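PDB 3IV0: SusD homolog from Bacteroides thetaiotaomicron VPI-5482, which is of unknown exact function but, as a SusD-family outer-membrane protein, probably binds glycans at the cell surface for uptake. Local coordinates for residues L392-R398 and E418-E422; A244-L248 and S261-L265; F25-I29 and D101-L105. All blocks are in the same frame, centred on the assembly; numbering follows the deposited sequence.

Interaction 1: residues L392-R398 and E418-E422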
ATOM      1  N   LEU A 392       6.477  19.192  -2.325  1.00 10.86           N
ATOM      2  CA  LEU A 392       6.621  18.886  -0.918  1.00 11.74           C
ATOM      3  C   LEU A 392       5.804  19.845  -0.068  1.00 12.11           C
ATOM      4  O   LEU A 392       5.118  19.461   0.864  1.00 12.46           O
ATOM      5  CB  LEU A 392       8.106  18.922  -0.537  1.00 12.20           C
ATOM      6  CG  LEU A 392       8.460  18.830   0.937  1.00 10.61           C
ATOM      7  CD1 LEU A 392       7.898  17.540   1.565  1.00 13.09           C
ATOM      8  CD2 LEU A 392       9.987  18.947   1.136  1.00 12.77           C
ATOM      9  N   ASN A 393       5.876  21.119  -0.419  1.00 12.09           N
ATOM     10  CA  ASN A 393       5.203  22.136   0.391  1.00 12.64           C
ATOM     11  C   ASN A 393       3.698  22.136   0.293  1.00 12.71           C
ATOM     12  O   ASN A 393       3.019  22.630   1.181  1.00 12.83           O
ATOM     13  CB  ASN A 393       5.811  23.504   0.095  1.00 12.03           C
ATOM     14  CG  ASN A 393       7.160  23.663   0.728  1.00 13.83           C
ATOM     15  OD1 ASN A 393       7.423  23.094   1.781  1.00 13.57           O
ATOM     16  ND2 ASN A 393       8.050  24.460   0.107  1.00 14.04           N
ATOM     17  N   ARG A 394       3.147  21.545  -0.749  1.00 13.11           N
ATOM     18  CA  ARG A 394       1.701  21.359  -0.752  1.00 13.00           C
ATOM     19  C   ARG A 394       1.255  20.463   0.389  1.00 12.19           C
ATOM     20  O   ARG A 394       0.243  20.725   1.035  1.00 12.05           O
ATOM     21  CB  ARG A 394       1.238  20.822  -2.090  1.00 14.73           C
ATOM     22  CG  ARG A 394       1.312  21.905  -3.183  1.00 17.33           C
ATOM     23  CD  ARG A 394       1.057  21.377  -4.532  1.00 18.58           C
ATOM     24  NE  ARG A 394      -0.295  20.874  -4.671  1.00 19.34           N
ATOM     25  CZ  ARG A 394      -0.681  20.166  -5.731  1.00 16.35           C
ATOM     26  NH1 ARG A 394       0.187  19.934  -6.687  1.00 21.70           N
ATOM     27  NH2 ARG A 394      -1.915  19.717  -5.817  1.00 18.89           N
ATOM     28  N   VAL A 395       2.052  19.447   0.672  1.00 10.99           N
ATOM     29  CA  VAL A 395       1.770  18.543   1.774  1.00 11.16           C
ATOM     30  C   VAL A 395       2.103  19.198   3.123  1.00 11.65           C
ATOM     31  O   VAL A 395       1.314  19.103   4.061  1.00 11.26           O
ATOM     32  CB  VAL A 395       2.505  17.218   1.583  1.00 11.00           C
ATOM     33  CG1 VAL A 395       2.276  16.285   2.777  1.00 12.75           C
ATOM     34  CG2 VAL A 395       2.041  16.556   0.245  1.00 13.00           C
ATOM     35  N   ARG A 396       3.242  19.886   3.176  1.00 11.28           N
ATOM     36  CA  ARG A 396       3.615  20.598   4.404  1.00 10.50           C
ATOM     37  C   ARG A 396       2.550  21.630   4.758  1.00 11.98           C
ATOM     38  O   ARG A 396       2.144  21.746   5.907  1.00 12.11           O
ATOM     39  CB  ARG A 396       4.943  21.318   4.233  1.00 13.49           C
ATOM     40  CG  ARG A 396       6.153  20.477   3.919  1.00 14.29           C
ATOM     41  CD  ARG A 396       6.640  19.718   5.109  1.00 13.07           C
ATOM     42  NE  ARG A 396       7.214  20.625   6.122  1.00 12.25           N
ATOM     43  CZ  ARG A 396       7.733  20.205   7.263  1.00 13.21           C
ATOM     44  NH1 ARG A 396       7.706  18.930   7.617  1.00 12.93           N
ATOM     45  NH2 ARG A 396       8.232  21.087   8.119  1.00 14.19           N
ATOM     46  N   ASN A 397       2.119  22.409   3.771  1.00 12.57           N
ATOM     47  CA  ASN A 397       1.141  23.461   4.029  1.00 13.10           C
ATOM     48  C   ASN A 397      -0.194  22.882   4.496  1.00 13.47           C
ATOM     49  O   ASN A 397      -0.833  23.427   5.387  1.00 12.63           O
ATOM     50  CB  ASN A 397       0.938  24.367   2.820  1.00 14.02           C
ATOM     51  CG  ASN A 397       2.072  25.380   2.607  1.00 18.96           C
ATOM     52  OD1 ASN A 397       2.431  25.685   1.460  1.00 26.94           O
ATOM     53  ND2 ASN A 397       2.603  25.924   3.682  1.00 20.12           N
ATOM     54  N   ARG A 398      -0.617  21.751   3.933  1.00 11.94           N
ATOM     55  CA  ARG A 398      -1.867  21.150   4.373  1.00 12.17           C
ATOM     56  C   ARG A 398      -1.779  20.741   5.847  1.00 11.57           C
ATOM     57  O   ARG A 398      -2.768  20.854   6.577  1.00 12.58           O
ATOM     58  CB  ARG A 398      -2.243  19.952   3.465  1.00 11.41           C
ATOM     59  CG  ARG A 398      -3.607  19.414   3.751  1.00 12.63           C
ATOM     60  CD  ARG A 398      -3.646  18.265   4.708  1.00 12.79           C
ATOM     61  NE  ARG A 398      -3.000  17.072   4.158  1.00 11.25           N
ATOM     62  CZ  ARG A 398      -3.553  16.238   3.288  1.00 11.98           C
ATOM     63  NH1 ARG A 398      -4.774  16.427   2.836  1.00 11.45           N
ATOM     64  NH2 ARG A 398      -2.860  15.206   2.858  1.00 12.90           N
ATOM     65  N   GLU A 418       8.965  13.240   5.244  1.00 10.73           N
ATOM     66  CA  GLU A 418       7.606  13.694   5.055  1.00 10.12           C
ATOM     67  C   GLU A 418       6.676  12.523   4.717  1.00  9.41           C
ATOM     68  O   GLU A 418       5.529  12.492   5.150  1.00 10.23           O
ATOM     69  CB  GLU A 418       7.479  14.824   4.015  1.00 12.65           C
ATOM     70  CG  GLU A 418       6.157  15.580   4.053  1.00 11.18           C
ATOM     71  CD  GLU A 418       5.940  16.392   5.311  1.00 13.21           C
ATOM     72  OE1 GLU A 418       6.909  16.604   6.082  1.00 16.07           O
ATOM     73  OE2 GLU A 418       4.789  16.817   5.496  1.00 13.60           O
ATOM     74  N   ARG A 419       7.117  11.615   3.857  1.00 10.41           N
ATOM     75  CA  ARG A 419       6.311  10.421   3.580  1.00 10.97           C
ATOM     76  C   ARG A 419       6.112   9.609   4.850  1.00 11.42           C
ATOM     77  O   ARG A 419       5.024   9.067   5.079  1.00 11.38           O
ATOM     78  CB  ARG A 419       6.974   9.525   2.509  1.00 12.34           C
ATOM     79  CG  ARG A 419       6.790  10.053   1.072  1.00 15.33           C
ATOM     80  CD  ARG A 419       7.281   9.100  -0.035  1.00 14.15           C
ATOM     81  NE  ARG A 419       6.659   7.779   0.026  1.00 13.38           N
ATOM     82  CZ  ARG A 419       5.488   7.459  -0.508  1.00 11.57           C
ATOM     83  NH1 ARG A 419       4.748   8.368  -1.121  1.00 13.42           N
ATOM     84  NH2 ARG A 419       5.006   6.233  -0.407  1.00 14.37           N
ATOM     85  N   CYS A 420       7.111   9.528   5.726  1.00 10.20           N
ATOM     86  CA  CYS A 420       6.937   8.796   6.967  1.00  9.85           C
ATOM     87  C   CYS A 420       5.908   9.452   7.869  1.00 10.90           C
ATOM     88  O   CYS A 420       5.119   8.773   8.519  1.00 11.83           O
ATOM     89  CB  CYS A 420       8.270   8.668   7.680  1.00 10.56           C
ATOM     90  SG  CYS A 420       9.492   7.601   6.891  1.00 13.93           S
ATOM     91  N   ARG A 421       5.902  10.777   7.933  1.00  9.29           N
ATOM     92  CA  ARG A 421       4.894  11.485   8.733  1.00 10.41           C
ATOM     93  C   ARG A 421       3.516  11.370   8.112  1.00 11.07           C
ATOM     94  O   ARG A 421       2.527  11.039   8.787  1.00 11.29           O
ATOM     95  CB  ARG A 421       5.217  12.971   8.819  1.00 10.95           C
ATOM     96  CG  ARG A 421       6.362  13.341   9.759  1.00 11.14           C
ATOM     97  CD  ARG A 421       6.568  14.862   9.769  1.00 12.85           C
ATOM     98  NE  ARG A 421       7.346  15.360   8.659  1.00 12.23           N
ATOM     99  CZ  ARG A 421       8.666  15.350   8.602  1.00 13.58           C
ATOM    100  NH1 ARG A 421       9.371  14.896   9.621  1.00 13.72           N
ATOM    101  NH2 ARG A 421       9.283  15.809   7.536  1.00 16.03           N
ATOM    102  N   GLU A 422       3.422  11.665   6.820  1.00 10.27           N
ATOM    103  CA  GLU A 422       2.139  11.774   6.151  1.00  9.94           C
ATOM    104  C   GLU A 422       1.411  10.437   6.037  1.00  9.70           C
ATOM    105  O   GLU A 422       0.190  10.381   6.197  1.00 10.23           O
ATOM    106  CB  GLU A 422       2.337  12.366   4.765  1.00 10.03           C
ATOM    107  CG  GLU A 422       1.077  12.576   3.983  1.00 11.93           C
ATOM    108  CD  GLU A 422       0.150  13.585   4.598  1.00 12.50           C
ATOM    109  OE1 GLU A 422       0.593  14.471   5.380  1.00 12.15           O
ATOM    110  OE2 GLU A 422      -1.066  13.553   4.316  1.00 12.46           O
TER
HETATM  111  O   HOH W   1      -0.378  16.974   5.110  1.00 12.51           O

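Interaction 2: residues A244-L248 and S261-L265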
ATOM      1  N   ALA A 244      -9.884  17.091 -10.305  1.00 15.86           N
ATOM      2  CA  ALA A 244     -10.468  15.841  -9.840  1.00 14.36           C
ATOM      3  C   ALA A 244      -9.912  15.442  -8.478  1.00 13.84           C
ATOM      4  O   ALA A 244     -10.645  14.891  -7.642  1.00 14.35           O
ATOM      5  CB  ALA A 244     -10.228  14.749 -10.826  1.00 16.65           C
ATOM      6  N   TYR A 245      -8.621  15.696  -8.283  1.00 12.81           N
ATOM      7  CA  TYR A 245      -7.954  15.350  -7.054  1.00 11.46           C
ATOM      8  C   TYR A 245      -7.602  16.601  -6.276  1.00 13.11           C
ATOM      9  O   TYR A 245      -7.215  17.615  -6.837  1.00 14.18           O
ATOM     10  CB  TYR A 245      -6.670  14.550  -7.331  1.00 12.72           C
ATOM     11  CG  TYR A 245      -6.867  13.376  -8.261  1.00 12.01           C
ATOM     12  CD1 TYR A 245      -7.987  12.556  -8.169  1.00 11.74           C
ATOM     13  CD2 TYR A 245      -5.934  13.079  -9.226  1.00 11.45           C
ATOM     14  CE1 TYR A 245      -8.178  11.506  -9.042  1.00 12.85           C
ATOM     15  CE2 TYR A 245      -6.115  12.014 -10.106  1.00 11.41           C
ATOM     16  CZ  TYR A 245      -7.247  11.239 -10.012  1.00 11.87           C
ATOM     17  OH  TYR A 245      -7.392  10.199 -10.920  1.00 12.69           O
ATOM     18  N   SER A 246      -7.692  16.511  -4.962  1.00 12.45           N
ATOM     19  CA  SER A 246      -7.264  17.608  -4.116  1.00 14.37           C
ATOM     20  C   SER A 246      -6.803  17.079  -2.770  1.00 13.12           C
ATOM     21  O   SER A 246      -7.106  15.942  -2.392  1.00 14.08           O
ATOM     22  CB  SER A 246      -8.363  18.639  -3.960  1.00 17.12           C
ATOM     23  OG  SER A 246      -9.505  18.023  -3.484  1.00 20.10           O
ATOM     24  N   LEU A 247      -6.052  17.896  -2.061  1.00 12.84           N
ATOM     25  CA  LEU A 247      -5.699  17.616  -0.684  1.00 11.31           C
ATOM     26  C   LEU A 247      -6.772  18.163   0.257  1.00 13.73           C
ATOM     27  O   LEU A 247      -7.002  19.377   0.275  1.00 17.46           O
ATOM     28  CB  LEU A 247      -4.361  18.260  -0.362  1.00 13.26           C
ATOM     29  CG  LEU A 247      -3.150  17.751  -1.139  1.00 12.22           C
ATOM     30  CD1 LEU A 247      -1.882  18.474  -0.642  1.00 16.89           C
ATOM     31  CD2 LEU A 247      -2.998  16.275  -1.020  1.00 14.34           C
ATOM     32  N   LEU A 248      -7.423  17.321   1.034  1.00 12.17           N
ATOM     33  CA  LEU A 248      -8.440  17.826   1.964  1.00 12.21           C
ATOM     34  C   LEU A 248      -7.801  18.560   3.133  1.00 13.43           C
ATOM     35  O   LEU A 248      -6.631  18.361   3.488  1.00 12.89           O
ATOM     36  CB  LEU A 248      -9.277  16.677   2.508  1.00 13.37           C
ATOM     37  CG  LEU A 248     -10.457  16.209   1.636  1.00 14.15           C
ATOM     38  CD1 LEU A 248     -10.042  15.591   0.291  1.00 14.01           C
ATOM     39  CD2 LEU A 248     -11.355  15.221   2.442  1.00 13.69           C
ATOM     40  N   SER A 261     -13.017   9.896  -0.895  1.00 10.96           N
ATOM     41  CA  SER A 261     -12.737  11.321  -0.937  1.00 11.38           C
ATOM     42  C   SER A 261     -12.032  11.727  -2.217  1.00 11.29           C
ATOM     43  O   SER A 261     -11.517  10.893  -2.962  1.00 11.24           O
ATOM     44  CB  SER A 261     -11.853  11.768   0.243  1.00 11.89           C
ATOM     45  OG  SER A 261     -10.475  11.501  -0.036  1.00 11.35           O
ATOM     46  N   ASP A 262     -11.926  13.033  -2.432  1.00 12.18           N
ATOM     47  CA  ASP A 262     -11.241  13.545  -3.618  1.00 12.74           C
ATOM     48  C   ASP A 262      -9.711  13.416  -3.536  1.00 12.67           C
ATOM     49  O   ASP A 262      -9.019  13.791  -4.464  1.00 13.40           O
ATOM     50  CB  ASP A 262     -11.542  15.034  -3.839  1.00 14.93           C
ATOM     51  CG  ASP A 262     -12.944  15.293  -4.397  1.00 19.59           C
ATOM     52  OD1 ASP A 262     -13.716  14.345  -4.596  1.00 19.41           O
ATOM     53  OD2 ASP A 262     -13.235  16.474  -4.672  1.00 26.43           O
ATOM     54  N   GLU A 263      -9.184  12.913  -2.417  1.00 11.15           N
ATOM     55  CA  GLU A 263      -7.765  12.712  -2.265  1.00 10.41           C
ATOM     56  C   GLU A 263      -7.388  11.264  -2.590  1.00 12.03           C
ATOM     57  O   GLU A 263      -6.214  10.971  -2.860  1.00 12.03           O
ATOM     58  CB  GLU A 263      -7.334  13.091  -0.840  1.00 12.41           C
ATOM     59  CG  GLU A 263      -5.859  13.108  -0.672  1.00 13.49           C
ATOM     60  CD  GLU A 263      -5.338  13.790   0.557  1.00 13.86           C
ATOM     61  OE1 GLU A 263      -6.003  14.708   1.068  1.00 14.50           O
ATOM     62  OE2 GLU A 263      -4.178  13.456   0.935  1.00 13.73           O
ATOM     63  N   GLY A 264      -8.343  10.357  -2.580  1.00 11.43           N
ATOM     64  CA  GLY A 264      -8.012   8.956  -2.794  1.00 12.57           C
ATOM     65  C   GLY A 264      -7.585   8.706  -4.233  1.00 13.49           C
ATOM     66  O   GLY A 264      -8.152   9.277  -5.166  1.00 13.82           O
ATOM     67  N   LEU A 265      -6.588   7.859  -4.442  1.00 10.20           N
ATOM     68  CA  LEU A 265      -6.233   7.410  -5.785  1.00  9.85           C
ATOM     69  C   LEU A 265      -6.596   5.931  -5.944  1.00  9.88           C
ATOM     70  O   LEU A 265      -7.059   5.557  -7.033  1.00 11.81           O
ATOM     71  CB  LEU A 265      -4.755   7.665  -6.129  1.00 10.28           C
ATOM     72  CG  LEU A 265      -4.376   9.144  -6.210  1.00  9.90           C
ATOM     73  CD1 LEU A 265      -2.877   9.282  -6.459  1.00 10.41           C
ATOM     74  CD2 LEU A 265      -5.170   9.901  -7.237  1.00 13.14           C
TER
HETATM   75  O   HOH W   2     -11.192  17.779  -5.872  1.00 24.55           O

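Interaction 3: residues F25-I29 and D101-L105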
ATOM      1  N   PHE A  25     -17.983 -10.642 -12.477  1.00 12.83           N
ATOM      2  CA  PHE A  25     -16.732 -11.354 -12.543  1.00 12.64           C
ATOM      3  C   PHE A  25     -15.564 -10.406 -12.231  1.00 11.40           C
ATOM      4  O   PHE A  25     -14.693 -10.752 -11.446  1.00 12.18           O
ATOM      5  CB  PHE A  25     -16.566 -12.036 -13.891  1.00 13.27           C
ATOM      6  CG  PHE A  25     -15.442 -13.018 -13.928  1.00 12.84           C
ATOM      7  CD1 PHE A  25     -14.165 -12.594 -14.187  1.00 13.95           C
ATOM      8  CD2 PHE A  25     -15.644 -14.356 -13.640  1.00 18.36           C
ATOM      9  CE1 PHE A  25     -13.134 -13.474 -14.207  1.00 14.64           C
ATOM     10  CE2 PHE A  25     -14.594 -15.253 -13.674  1.00 17.21           C
ATOM     11  CZ  PHE A  25     -13.325 -14.798 -13.938  1.00 16.84           C
ATOM     12  N   LEU A  26     -15.562  -9.223 -12.829  1.00 11.96           N
ATOM     13  CA  LEU A  26     -14.551  -8.207 -12.501  1.00 10.81           C
ATOM     14  C   LEU A  26     -14.553  -7.908 -11.009  1.00 12.25           C
ATOM     15  O   LEU A  26     -13.489  -7.860 -10.370  1.00 11.49           O
ATOM     16  CB  LEU A  26     -14.785  -6.980 -13.342  1.00 11.57           C
ATOM     17  CG  LEU A  26     -13.909  -5.769 -12.993  1.00 12.13           C
ATOM     18  CD1 LEU A  26     -12.435  -6.121 -13.251  1.00 13.76           C
ATOM     19  CD2 LEU A  26     -14.348  -4.537 -13.779  1.00 14.40           C
ATOM     20  N   LEU A  27     -15.717  -7.757 -10.401  1.00 12.05           N
ATOM     21  CA  LEU A  27     -15.736  -7.433  -9.016  1.00 11.47           C
ATOM     22  C   LEU A  27     -15.183  -8.571  -8.143  1.00 11.89           C
ATOM     23  O   LEU A  27     -14.692  -8.305  -7.064  1.00 12.10           O
ATOM     24  CB  LEU A  27     -17.138  -7.000  -8.568  1.00 12.90           C
ATOM     25  CG  LEU A  27     -17.525  -5.592  -9.001  1.00 17.78           C
ATOM     26  CD1 LEU A  27     -19.022  -5.418  -8.751  1.00 24.97           C
ATOM     27  CD2 LEU A  27     -16.762  -4.535  -8.241  1.00 25.94           C
ATOM     28  N   SER A  28     -15.238  -9.820  -8.608  1.00 12.33           N
ATOM     29  CA  SER A  28     -14.667 -10.927  -7.872  1.00 10.99           C
ATOM     30  C   SER A  28     -13.128 -10.817  -7.851  1.00 11.95           C
ATOM     31  O   SER A  28     -12.503 -11.370  -6.964  1.00 13.29           O
ATOM     32  CB  SER A  28     -15.113 -12.277  -8.466  1.00 13.75           C
ATOM     33  OG  SER A  28     -14.402 -12.631  -9.636  1.00 17.05           O
ATOM     34  N   ILE A  29     -12.545 -10.122  -8.836  1.00 12.70           N
ATOM     35  CA  ILE A  29     -11.083  -9.885  -8.861  1.00 11.38           C
ATOM     36  C   ILE A  29     -10.754  -8.915  -7.740  1.00 11.40           C
ATOM     37  O   ILE A  29      -9.844  -9.177  -6.947  1.00 10.99           O
ATOM     38  CB  ILE A  29     -10.617  -9.384 -10.238  1.00 10.12           C
ATOM     39  CG1 ILE A  29     -10.873 -10.428 -11.348  1.00 11.97           C
ATOM     40  CG2 ILE A  29      -9.112  -8.962 -10.169  1.00 11.41           C
ATOM     41  CD1 ILE A  29     -10.762  -9.880 -12.779  1.00 13.61           C
ATOM     42  N   ASP A 101      -8.029 -14.845 -12.413  1.00 11.54           N
ATOM     43  CA  ASP A 101      -9.321 -14.330 -12.849  1.00 12.40           C
ATOM     44  C   ASP A 101      -9.176 -13.147 -13.793  1.00 12.24           C
ATOM     45  O   ASP A 101      -9.936 -13.012 -14.775  1.00 12.84           O
ATOM     46  CB  ASP A 101     -10.237 -14.076 -11.672  1.00 13.73           C
ATOM     47  CG  ASP A 101     -10.713 -15.384 -11.036  1.00 16.24           C
ATOM     48  OD1 ASP A 101     -10.603 -16.465 -11.682  1.00 17.38           O
ATOM     49  OD2 ASP A 101     -11.184 -15.354  -9.894  1.00 16.49           O
ATOM     50  N   ALA A 102      -8.199 -12.269 -13.560  1.00 10.61           N
ATOM     51  CA  ALA A 102      -7.916 -11.211 -14.524  1.00 10.72           C
ATOM     52  C   ALA A 102      -7.548 -11.812 -15.866  1.00 11.18           C
ATOM     53  O   ALA A 102      -8.004 -11.340 -16.899  1.00 11.44           O
ATOM     54  CB  ALA A 102      -6.783 -10.257 -14.017  1.00 12.24           C
ATOM     55  N   ASN A 103      -6.678 -12.810 -15.849  1.00 11.69           N
ATOM     56  CA  ASN A 103      -6.286 -13.476 -17.091  1.00 12.38           C
ATOM     57  C   ASN A 103      -7.500 -14.039 -17.822  1.00 12.80           C
ATOM     58  O   ASN A 103      -7.610 -13.919 -19.055  1.00 12.01           O
ATOM     59  CB  ASN A 103      -5.259 -14.575 -16.810  1.00 13.06           C
ATOM     60  CG  ASN A 103      -3.899 -14.036 -16.345  1.00 11.28           C
ATOM     61  OD1 ASN A 103      -3.573 -12.872 -16.554  1.00 13.42           O
ATOM     62  ND2 ASN A 103      -3.099 -14.899 -15.762  1.00 12.95           N
ATOM     63  N   ILE A 104      -8.407 -14.661 -17.076  1.00 12.03           N
ATOM     64  CA  ILE A 104      -9.631 -15.200 -17.652  1.00 12.10           C
ATOM     65  C   ILE A 104     -10.483 -14.113 -18.254  1.00 13.31           C
ATOM     66  O   ILE A 104     -10.924 -14.221 -19.393  1.00 13.76           O
ATOM     67  CB  ILE A 104     -10.415 -16.027 -16.630  1.00 13.64           C
ATOM     68  CG1 ILE A 104      -9.665 -17.322 -16.305  1.00 14.00           C
ATOM     69  CG2 ILE A 104     -11.857 -16.307 -17.142  1.00 15.55           C
ATOM     70  CD1 ILE A 104     -10.094 -18.016 -15.068  1.00 17.03           C
ATOM     71  N   LEU A 105     -10.762 -13.059 -17.509  1.00 12.26           N
ATOM     72  CA  LEU A 105     -11.582 -11.976 -18.057  1.00 12.79           C
ATOM     73  C   LEU A 105     -10.966 -11.453 -19.348  1.00 13.06           C
ATOM     74  O   LEU A 105     -11.664 -11.217 -20.352  1.00 13.88           O
ATOM     75  CB  LEU A 105     -11.760 -10.845 -17.019  1.00 11.51           C
ATOM     76  CG  LEU A 105     -12.625  -9.660 -17.471  1.00 12.14           C
ATOM     77  CD1 LEU A 105     -13.313  -8.940 -16.303  1.00 13.32           C
ATOM     78  CD2 LEU A 105     -11.833  -8.628 -18.239  1.00 14.04           C
TER
HETATM   79  O   HOH W   3     -10.739 -13.442  -8.135  1.00 16.13           O
HETATM   80  O   HOH W   4     -14.170 -15.492  -9.646  1.00 34.51           O

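Interaction 1: residues L392-R398 and E418-E422
Glu418 meets Arg396 in a salt-bridge network between two neighbouring helices, 385-398 and 408-422. Both belong to the helical part of the SusD fold. Where they meet, the helix axes run at 37° to each other, and the nearest approach of the short segments is 11.3 Å. That leaves room for long side chains to span the gap. Glu418 OE1 carries three charged bonds. Arg396 NH1 reaches it at 2.9 Å with a nearly straight N-H (162°), from the syn side, and the oxygen lies in the guanidinium plane. Arg421, one turn on in the same helix, grips the same oxygen side-on through NE and NH2. Two arginines thus share one carboxylate oxygen, which lets their guanidinium groups sit close together. Outside the segments, Arg319 holds Glu418 OE2 and the Ser402 carbonyl takes Arg396 NE. With an alanine at Glu418, Arg396 and Arg421 would probably lose the carboxylate they share, and Arg319 one of its partners.

The apolar part lies beside this network. Leu392 CD1 rests on the Glu418 CG methylene at 3.6 Å. Val395 CG1 is anti to the backbone N (chi1 177°). This puts it between the two glutamates, 3.7 Å from Glu418 OE2 and 3.6 Å from Glu422 OE1.

Glu422 closes the other end. Arg319 and Arg366 add salt bridges to its carboxylate. The Glu422 carboxylate and the Arg398 guanidinium are nearly parallel but not coplanar, and the bond is bent. Arg398 NH2 meets Glu422 OE2 at 2.8 Å, from above the carboxylate plane. One water completes the end: it donates to Val395 O and Glu422 OE1 and accepts from Arg398 NE at 2.8 Å.

Interaction 2: residues A244-L248 and S261-L265
Leu265 sets its CD2 methyl squarely over one face of the Tyr245 ring. The methyl lies 3.6 Å from the ring centroid, only 7° off the normal, so this is a well-centred CH-pi contact. The two side chains cross at about a right angle. Ala244 CB touches the opposite face, nearer the rim, so the ring is held between a methyl from each segment. The Tyr245 hydroxyl bonds to the Trp188 carbonyl outside.

The backbones meet where the loop after helix 224-238 passes a type I beta turn, Ser261 to Gly264, that leads into strand 264-268. Ser261 OG accepts from Glu263 N, an ST turn at the start of the beta turn. Asp262 O takes the Ser246 N-H at 3.1 Å, with the donor above the carbonyl plane. Tyr245 CA adds a CA-H...O contact to the same oxygen at 3.2 Å. A water bridges Ser246 OG and Asp262 OD2, while Lys196 pairs with Asp262 OD1.

Glu263 reaches along the loop toward Leu248. Its CG is anti to the backbone N (chi1 -171°) and its chain is extended, so the carboxylate reaches the peptide N of Leu248. That N-H meets Glu263 OE1 at 3.0 Å, nearly head-on to the C-O bond. Leu247 CD2 lies 3.6 Å from Glu263 OE2, and Leu248 CD1 touches the Glu263 CB methylene at 3.9 Å.

Arg398 and Arg366 form salt bridges with Glu263 OE1 and OE2. The carboxylate is buried. Two arginines and a peptide N-H bind it, which probably stabilises its negative charge. The same bonds join the loop to helix 385-398 and strand 362-366.

Interaction 3: residues F25-I29 and D101-L105
Asp101 OD2 accepts from two waters, and both lead across to Ser28. One water lies 2.6 Å from Asp101 OD2 and also donates to the Ser28 carbonyl oxygen. The other lies 3.0 Å from Asp101 OD2 and donates to Ser28 OG. The direct gap between Ser28 OG and Asp101 OD2 is 4.2 Å, so the water-mediated path does the joining. Ser28 OG gives its own proton to Phe25 O at 2.6 Å, in the carbonyl plane and on a lone pair.

The rest is a packed pair of antiparallel helices, 19-39 and 93-108, inclined at 155° with the segment axes 9.6 Å apart. Both lie in the helical N-terminal part of this SusD-family protein, in its starch-binding, outer-membrane-associating family region. Phe25 reaches the facing helix with CG anti to the backbone N (chi1 -168°). Its CE1 edge meets the Asp101 carbonyl oxygen at 3.3 Å, near the ring plane. Its CZ reaches Ile104 CG2 at 3.8 Å. Trp14 adds an edge-to-face ring contact outside the segments.

Ile29 slides past Asp101 in the opposite direction. Its CG1 touches Asp101 CB at 3.7 Å, and its CD1 lies over the Ala102 backbone. Leu105 CD1 packs against Leu26 CB on the more buried side, where helix 117-142 also contacts Leu26 and Ile29.

No hydrogen bond passes directly between the segments. Apolar packing therefore carries most of the contact, and the two waters supply its polar bridge, at a partly exposed margin where the Asp101 carboxylate can stay hydrated.

From the N terminus, interaction 3 comes first. It closes a loop of 71 residues and joins helix 19-39 to helix 93-108. Interaction 2 follows and closes a short loop of 12 residues that holds helix 253-258. Interaction 1 is last, with 19 residues between its segments on helices 385-398 and 408-422. The three stand in series; none encloses or crosses another. Interactions 1 and 2 touch: Arg398 NH1 reaches Glu263 OE1 and, probably, Leu248 O, both at 2.8 Å. Helix 385-398 is thus tied to the turn that leads into strand 264-268 and to the loop 244-248. Interaction 3 stands apart, its centre about 36 Å from that of interaction 1, across the centre of the chain.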